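Local coordinates for protein GCN5-related N-acetyltransferase (Brucella melitensis biovar Abortus, PDB 4J3G) that probably transfers an acetyl group from acetyl-CoA to an amino group, perhaps the N-terminal alanine of a ribosomal protein, as a GNAT-family acetyltransferase, at residues Y91-E105 with L127-I140. Numbering follows the deposited sequence.
Sequences YGPFRPFEGFRHSSE and LIEEARERKVHVLI
Tyr91 reaches from strand 84-93 across to helix 119-133; a chi1 of 67°, with CG between the backbone N and the carbonyl carbon, turns the ring toward the helix. Leu127 CG lies at the ring edge, 3.9 Å from Tyr91 CD2, and further along Ala131 CB comes within 3.7 Å of Tyr91 CE2. Val136 runs antiparallel to the tyrosine side chain and sets CG2 3.8 Å from Tyr91 CZ. The phenol oxygen ends beside the aliphatic part of Arg134, whose guanidinium stands almost perpendicular to the ring (88°) and grips Glu130 OE1 side-on through NE and NH2, both from one face of the carboxylate. Beyond the helix, which ends in a Schellman motif with Lys135 as the C-prime residue, strands 103-110 and 138-144 pair in parallel. His102 O takes both His137 N and Val138 N in its carbonyl plane; Val138 O then receives Ser104 N at 3.0 Å, and Ser104 O receives Ile140 N at 2.8 Å. A water joins His102 ND1 to Lys135 O where the strands begin. On the sheet face of Ser103 and Glu105, Ile140 CG1 makes a CH-pi contact over Phe94, 4.3 Å from the ring centroid, while Leu165 of the second subunit packs on both Phe94 and Ile140. In this GNAT beta-alpha-beta crossover, apolar packing seats the helix on one sheet face; the other serves the dimer, where Glu105 salt-bridges Arg95 of the second subunit.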
loop_
_atom_site.group_PDB
_atom_site.type_symbol
_atom_site.label_atom_id
_atom_site.label_comp_id
_atom_site.label_asym_id
_atom_site.label_seq_id
_atom_site.Cartn_x
_atom_site.Cartn_y
_atom_site.Cartn_z
ATOM N N TYR A 91 -12.488 7.486 0.449
ATOM C CA TYR A 91 -11.303 6.938 -0.221
ATOM C C TYR A 91 -10.161 7.894 -0.096
ATOM O O TYR A 91 -10.355 9.099 0.159
ATOM C CB TYR A 91 -11.562 6.561 -1.660
ATOM C CG TYR A 91 -11.837 7.661 -2.604
ATOM C CD1 TYR A 91 -10.807 8.516 -3.060
ATOM C CD2 TYR A 91 -13.100 7.824 -3.145
ATOM C CE1 TYR A 91 -11.083 9.536 -3.951
ATOM C CE2 TYR A 91 -13.356 8.826 -4.059
ATOM C CZ TYR A 91 -12.358 9.668 -4.458
ATOM O OH TYR A 91 -12.657 10.691 -5.356
ATOM N N GLY A 92 -8.950 7.326 -0.172
ATOM C CA GLY A 92 -7.724 8.104 -0.089
ATOM C C GLY A 92 -6.626 7.445 -0.910
ATOM O O GLY A 92 -6.878 6.537 -1.690
ATOM N N PRO A 93 -5.411 7.904 -0.752
ATOM C CA PRO A 93 -4.367 7.425 -1.610
ATOM C C PRO A 93 -4.103 5.930 -1.436
ATOM O O PRO A 93 -4.144 5.419 -0.317
ATOM C CB PRO A 93 -3.136 8.227 -1.140
ATOM C CG PRO A 93 -3.687 9.428 -0.486
ATOM C CD PRO A 93 -4.965 9.000 0.139
ATOM N N PHE A 94 -3.937 5.221 -2.545
ATOM C CA PHE A 94 -3.615 3.786 -2.491
ATOM C C PHE A 94 -2.158 3.585 -2.062
ATOM O O PHE A 94 -1.869 2.836 -1.114
ATOM C CB PHE A 94 -3.867 3.130 -3.854
ATOM C CG PHE A 94 -3.359 1.724 -3.945
ATOM C CD1 PHE A 94 -3.747 0.775 -3.016
ATOM C CD2 PHE A 94 -2.453 1.373 -4.917
ATOM C CE1 PHE A 94 -3.283 -0.522 -3.104
ATOM C CE2 PHE A 94 -1.965 0.081 -4.996
ATOM C CZ PHE A 94 -2.363 -0.853 -4.080
ATOM N N ARG A 95 -1.257 4.291 -2.727
ATOM C CA ARG A 95 0.141 4.365 -2.328
ATOM C C ARG A 95 0.627 5.812 -2.465
ATOM O O ARG A 95 0.178 6.542 -3.354
ATOM C CB ARG A 95 0.986 3.426 -3.193
ATOM C CG ARG A 95 1.018 1.980 -2.689
ATOM C CD ARG A 95 1.156 0.956 -3.823
ATOM N NE ARG A 95 2.534 0.736 -4.271
ATOM C CZ ARG A 95 3.343 -0.216 -3.803
ATOM N NH1 ARG A 95 2.942 -1.027 -2.826
ATOM N NH2 ARG A 95 4.568 -0.346 -4.315
ATOM N N PRO A 96 1.560 6.235 -1.589
ATOM C CA PRO A 96 2.027 7.625 -1.592
ATOM C C PRO A 96 2.544 8.146 -2.944
ATOM O O PRO A 96 2.307 9.301 -3.274
ATOM C CB PRO A 96 3.191 7.614 -0.568
ATOM C CG PRO A 96 3.614 6.183 -0.464
ATOM C CD PRO A 96 2.326 5.405 -0.636
ATOM N N PHE A 97 3.237 7.314 -3.710
ATOM C CA PHE A 97 4.068 7.789 -4.822
ATOM C C PHE A 97 3.263 8.440 -5.998
ATOM O O PHE A 97 2.102 8.102 -6.225
ATOM C CB PHE A 97 4.906 6.608 -5.331
ATOM N N GLU A 98 3.886 9.373 -6.738
ATOM C CA GLU A 98 3.178 10.076 -7.841
ATOM C C GLU A 98 2.660 9.105 -8.930
ATOM O O GLU A 98 1.643 9.361 -9.612
ATOM C CB GLU A 98 4.054 11.201 -8.459
ATOM C CG GLU A 98 4.717 10.892 -9.806
ATOM C CD GLU A 98 5.849 11.881 -10.169
ATOM O OE1 GLU A 98 6.390 12.564 -9.262
ATOM O OE2 GLU A 98 6.212 11.959 -11.364
ATOM N N GLY A 99 3.363 7.997 -9.094
ATOM C CA GLY A 99 2.934 6.961 -10.022
ATOM C C GLY A 99 1.517 6.472 -9.763
ATOM O O GLY A 99 0.866 5.999 -10.673
ATOM N N PHE A 100 1.039 6.585 -8.532
ATOM C CA PHE A 100 -0.234 5.967 -8.129
ATOM C C PHE A 100 -1.342 6.984 -7.939
ATOM O O PHE A 100 -2.365 6.668 -7.416
ATOM C CB PHE A 100 -0.066 5.152 -6.846
ATOM C CG PHE A 100 0.874 3.986 -6.990
ATOM C CD1 PHE A 100 0.395 2.738 -7.423
ATOM C CD2 PHE A 100 2.238 4.123 -6.719
ATOM C CE1 PHE A 100 1.245 1.688 -7.550
ATOM C CE2 PHE A 100 3.099 3.046 -6.850
ATOM C CZ PHE A 100 2.601 1.832 -7.267
ATOM N N ARG A 101 -1.106 8.226 -8.346
ATOM C CA ARG A 101 -2.019 9.352 -8.112
ATOM C C ARG A 101 -3.465 9.130 -8.560
ATOM O O ARG A 101 -4.368 9.609 -7.884
ATOM C CB ARG A 101 -1.484 10.616 -8.818
ATOM N N HIS A 102 -3.693 8.359 -9.625
ATOM C CA HIS A 102 -5.040 8.069 -10.113
ATOM C C HIS A 102 -5.640 6.789 -9.544
ATOM O O HIS A 102 -6.710 6.344 -10.017
ATOM C CB HIS A 102 -5.075 7.962 -11.634
ATOM C CG HIS A 102 -4.441 9.119 -12.311
ATOM N ND1 HIS A 102 -5.024 10.364 -12.334
ATOM C CD2 HIS A 102 -3.231 9.253 -12.903
ATOM C CE1 HIS A 102 -4.200 11.222 -12.904
ATOM N NE2 HIS A 102 -3.125 10.564 -13.302
ATOM N N SER A 103 -4.984 6.207 -8.542
ATOM C CA SER A 103 -5.555 5.089 -7.839
ATOM C C SER A 103 -5.860 5.483 -6.400
ATOM O O SER A 103 -5.013 6.085 -5.737
ATOM C CB SER A 103 -4.606 3.902 -7.841
ATOM O OG SER A 103 -4.284 3.542 -9.187
ATOM N N SER A 104 -7.030 5.097 -5.925
ATOM C CA SER A 104 -7.474 5.395 -4.570
ATOM C C SER A 104 -7.990 4.131 -3.910
ATOM O O SER A 104 -8.681 3.295 -4.553
ATOM C CB SER A 104 -8.585 6.441 -4.599
ATOM O OG SER A 104 -8.127 7.679 -5.103
ATOM N N GLU A 105 -7.735 4.002 -2.619
ATOM C CA GLU A 105 -8.261 2.877 -1.866
ATOM C C GLU A 105 -9.470 3.317 -1.069
ATOM O O GLU A 105 -9.415 4.347 -0.354
ATOM C CB GLU A 105 -7.212 2.317 -0.897
ATOM C CG GLU A 105 -7.806 1.238 -0.021
ATOM C CD GLU A 105 -6.760 0.335 0.607
ATOM O OE1 GLU A 105 -5.561 0.393 0.188
ATOM O OE2 GLU A 105 -7.166 -0.448 1.505
ATOM N N LEU A 127 -20.116 6.438 -3.497
ATOM C CA LEU A 127 -18.698 6.763 -3.517
ATOM C C LEU A 127 -18.081 6.539 -4.902
ATOM O O LEU A 127 -17.235 7.321 -5.343
ATOM C CB LEU A 127 -17.941 5.913 -2.502
ATOM C CG LEU A 127 -16.563 6.453 -2.074
ATOM C CD1 LEU A 127 -16.690 7.829 -1.447
ATOM C CD2 LEU A 127 -15.910 5.508 -1.071
ATOM N N ILE A 128 -18.454 5.445 -5.570
ATOM C CA ILE A 128 -18.012 5.166 -6.909
ATOM C C ILE A 128 -18.384 6.333 -7.849
ATOM O O ILE A 128 -17.591 6.738 -8.686
ATOM C CB ILE A 128 -18.651 3.851 -7.470
ATOM C CG1 ILE A 128 -18.014 2.626 -6.814
ATOM C CG2 ILE A 128 -18.504 3.757 -8.962
ATOM C CD1 ILE A 128 -18.747 1.310 -7.100
ATOM N N GLU A 129 -19.595 6.843 -7.736
ATOM C CA GLU A 129 -19.986 7.958 -8.625
ATOM C C GLU A 129 -19.149 9.202 -8.356
ATOM O O GLU A 129 -18.767 9.905 -9.305
ATOM C CB GLU A 129 -21.471 8.317 -8.463
ATOM C CG GLU A 129 -22.422 7.173 -8.803
ATOM C CD GLU A 129 -22.257 6.639 -10.220
ATOM O OE1 GLU A 129 -21.877 7.420 -11.139
ATOM O OE2 GLU A 129 -22.459 5.418 -10.419
ATOM N N GLU A 130 -18.900 9.490 -7.079
ATOM C CA GLU A 130 -18.002 10.615 -6.692
ATOM C C GLU A 130 -16.604 10.425 -7.243
ATOM O O GLU A 130 -16.005 11.354 -7.785
ATOM C CB GLU A 130 -17.915 10.764 -5.200
ATOM C CG GLU A 130 -19.097 11.442 -4.559
ATOM C CD GLU A 130 -19.007 12.966 -4.593
ATOM O OE1 GLU A 130 -18.052 13.531 -5.218
ATOM O OE2 GLU A 130 -19.900 13.583 -3.978
ATOM N N ALA A 131 -16.093 9.202 -7.163
ATOM C CA ALA A 131 -14.787 8.909 -7.707
ATOM C C ALA A 131 -14.747 9.148 -9.213
ATOM O O ALA A 131 -13.785 9.719 -9.742
ATOM C CB ALA A 131 -14.398 7.463 -7.380
ATOM N N ARG A 132 -15.769 8.661 -9.901
ATOM C CA ARG A 132 -15.910 8.832 -11.352
ATOM C C ARG A 132 -15.862 10.319 -11.717
ATOM O O ARG A 132 -15.160 10.737 -12.667
ATOM C CB ARG A 132 -17.265 8.259 -11.780
ATOM C CG ARG A 132 -17.313 7.496 -13.060
ATOM C CD ARG A 132 -18.642 6.704 -13.141
ATOM N NE ARG A 132 -18.348 5.288 -13.333
ATOM C CZ ARG A 132 -19.106 4.272 -12.946
ATOM N NH1 ARG A 132 -20.280 4.464 -12.338
ATOM N NH2 ARG A 132 -18.682 3.036 -13.195
ATOM N N GLU A 133 -16.634 11.104 -10.965
ATOM C CA GLU A 133 -16.754 12.530 -11.184
ATOM C C GLU A 133 -15.420 13.209 -11.005
ATOM O O GLU A 133 -15.108 14.137 -11.722
ATOM C CB GLU A 133 -17.696 13.107 -10.159
ATOM C CG GLU A 133 -18.200 14.486 -10.489
ATOM C CD GLU A 133 -19.540 14.739 -9.841
ATOM O OE1 GLU A 133 -20.579 14.529 -10.516
ATOM O OE2 GLU A 133 -19.559 15.080 -8.639
ATOM N N ARG A 134 -14.657 12.724 -10.025
ATOM C CA ARG A 134 -13.373 13.287 -9.643
ATOM C C ARG A 134 -12.205 12.694 -10.438
ATOM O O ARG A 134 -11.063 13.031 -10.175
ATOM C CB ARG A 134 -13.155 13.145 -8.113
ATOM C CG ARG A 134 -14.044 14.063 -7.312
ATOM C CD ARG A 134 -14.045 13.786 -5.824
ATOM N NE ARG A 134 -15.216 14.400 -5.193
ATOM C CZ ARG A 134 -15.194 15.203 -4.134
ATOM N NH1 ARG A 134 -14.054 15.532 -3.509
ATOM N NH2 ARG A 134 -16.347 15.676 -3.674
ATOM N N LYS A 135 -12.510 11.872 -11.452
ATOM C CA LYS A 135 -11.516 11.343 -12.417
ATOM C C LYS A 135 -10.526 10.392 -11.792
ATOM O O LYS A 135 -9.414 10.233 -12.305
ATOM C CB LYS A 135 -10.719 12.449 -13.140
ATOM C CG LYS A 135 -11.533 13.601 -13.705
ATOM C CD LYS A 135 -12.699 13.136 -14.554
ATOM C CE LYS A 135 -12.293 12.834 -15.972
ATOM N NZ LYS A 135 -13.523 12.543 -16.759
ATOM N N VAL A 136 -10.940 9.691 -10.749
ATOM C CA VAL A 136 -10.198 8.500 -10.294
ATOM C C VAL A 136 -10.190 7.470 -11.403
ATOM O O VAL A 136 -11.200 7.260 -12.047
ATOM C CB VAL A 136 -10.815 7.892 -9.033
ATOM C CG1 VAL A 136 -10.070 6.623 -8.609
ATOM C CG2 VAL A 136 -10.839 8.927 -7.892
ATOM N N HIS A 137 -9.045 6.843 -11.649
ATOM C CA HIS A 137 -8.976 5.790 -12.640
ATOM C C HIS A 137 -9.268 4.432 -12.068
ATOM O O HIS A 137 -9.957 3.611 -12.697
ATOM C CB HIS A 137 -7.591 5.784 -13.338
ATOM C CG HIS A 137 -7.511 4.854 -14.506
ATOM N ND1 HIS A 137 -8.316 4.988 -15.624
ATOM C CD2 HIS A 137 -6.795 3.730 -14.695
ATOM C CE1 HIS A 137 -8.081 3.990 -16.454
ATOM N NE2 HIS A 137 -7.143 3.226 -15.929
ATOM N N VAL A 138 -8.677 4.120 -10.929
ATOM C CA VAL A 138 -8.886 2.819 -10.290
ATOM C C VAL A 138 -9.272 2.995 -8.842
ATOM O O VAL A 138 -8.590 3.714 -8.103
ATOM C CB VAL A 138 -7.607 1.921 -10.310
ATOM C CG1 VAL A 138 -7.920 0.541 -9.728
ATOM C CG2 VAL A 138 -7.072 1.780 -11.697
ATOM N N LEU A 139 -10.345 2.297 -8.417
ATOM C CA LEU A 139 -10.612 2.063 -6.996
ATOM C C LEU A 139 -10.121 0.698 -6.526
ATOM O O LEU A 139 -10.349 -0.330 -7.165
ATOM C CB LEU A 139 -12.111 2.183 -6.661
ATOM C CG LEU A 139 -12.686 3.605 -6.867
ATOM C CD1 LEU A 139 -14.218 3.524 -6.919
ATOM C CD2 LEU A 139 -12.195 4.525 -5.779
ATOM N N ILE A 140 -9.431 0.710 -5.407
ATOM C CA ILE A 140 -8.962 -0.517 -4.769
ATOM C C ILE A 140 -9.692 -0.763 -3.451
ATOM O O ILE A 140 -9.858 0.161 -2.658
ATOM C CB ILE A 140 -7.463 -0.405 -4.508
ATOM C CG1 ILE A 140 -6.696 -0.198 -5.819
ATOM C CG2 ILE A 140 -6.933 -1.665 -3.824
ATOM C CD1 ILE A 140 -6.721 -1.393 -6.740
HETATM O O HOH W 1 -7.105 10.695 -10.851
#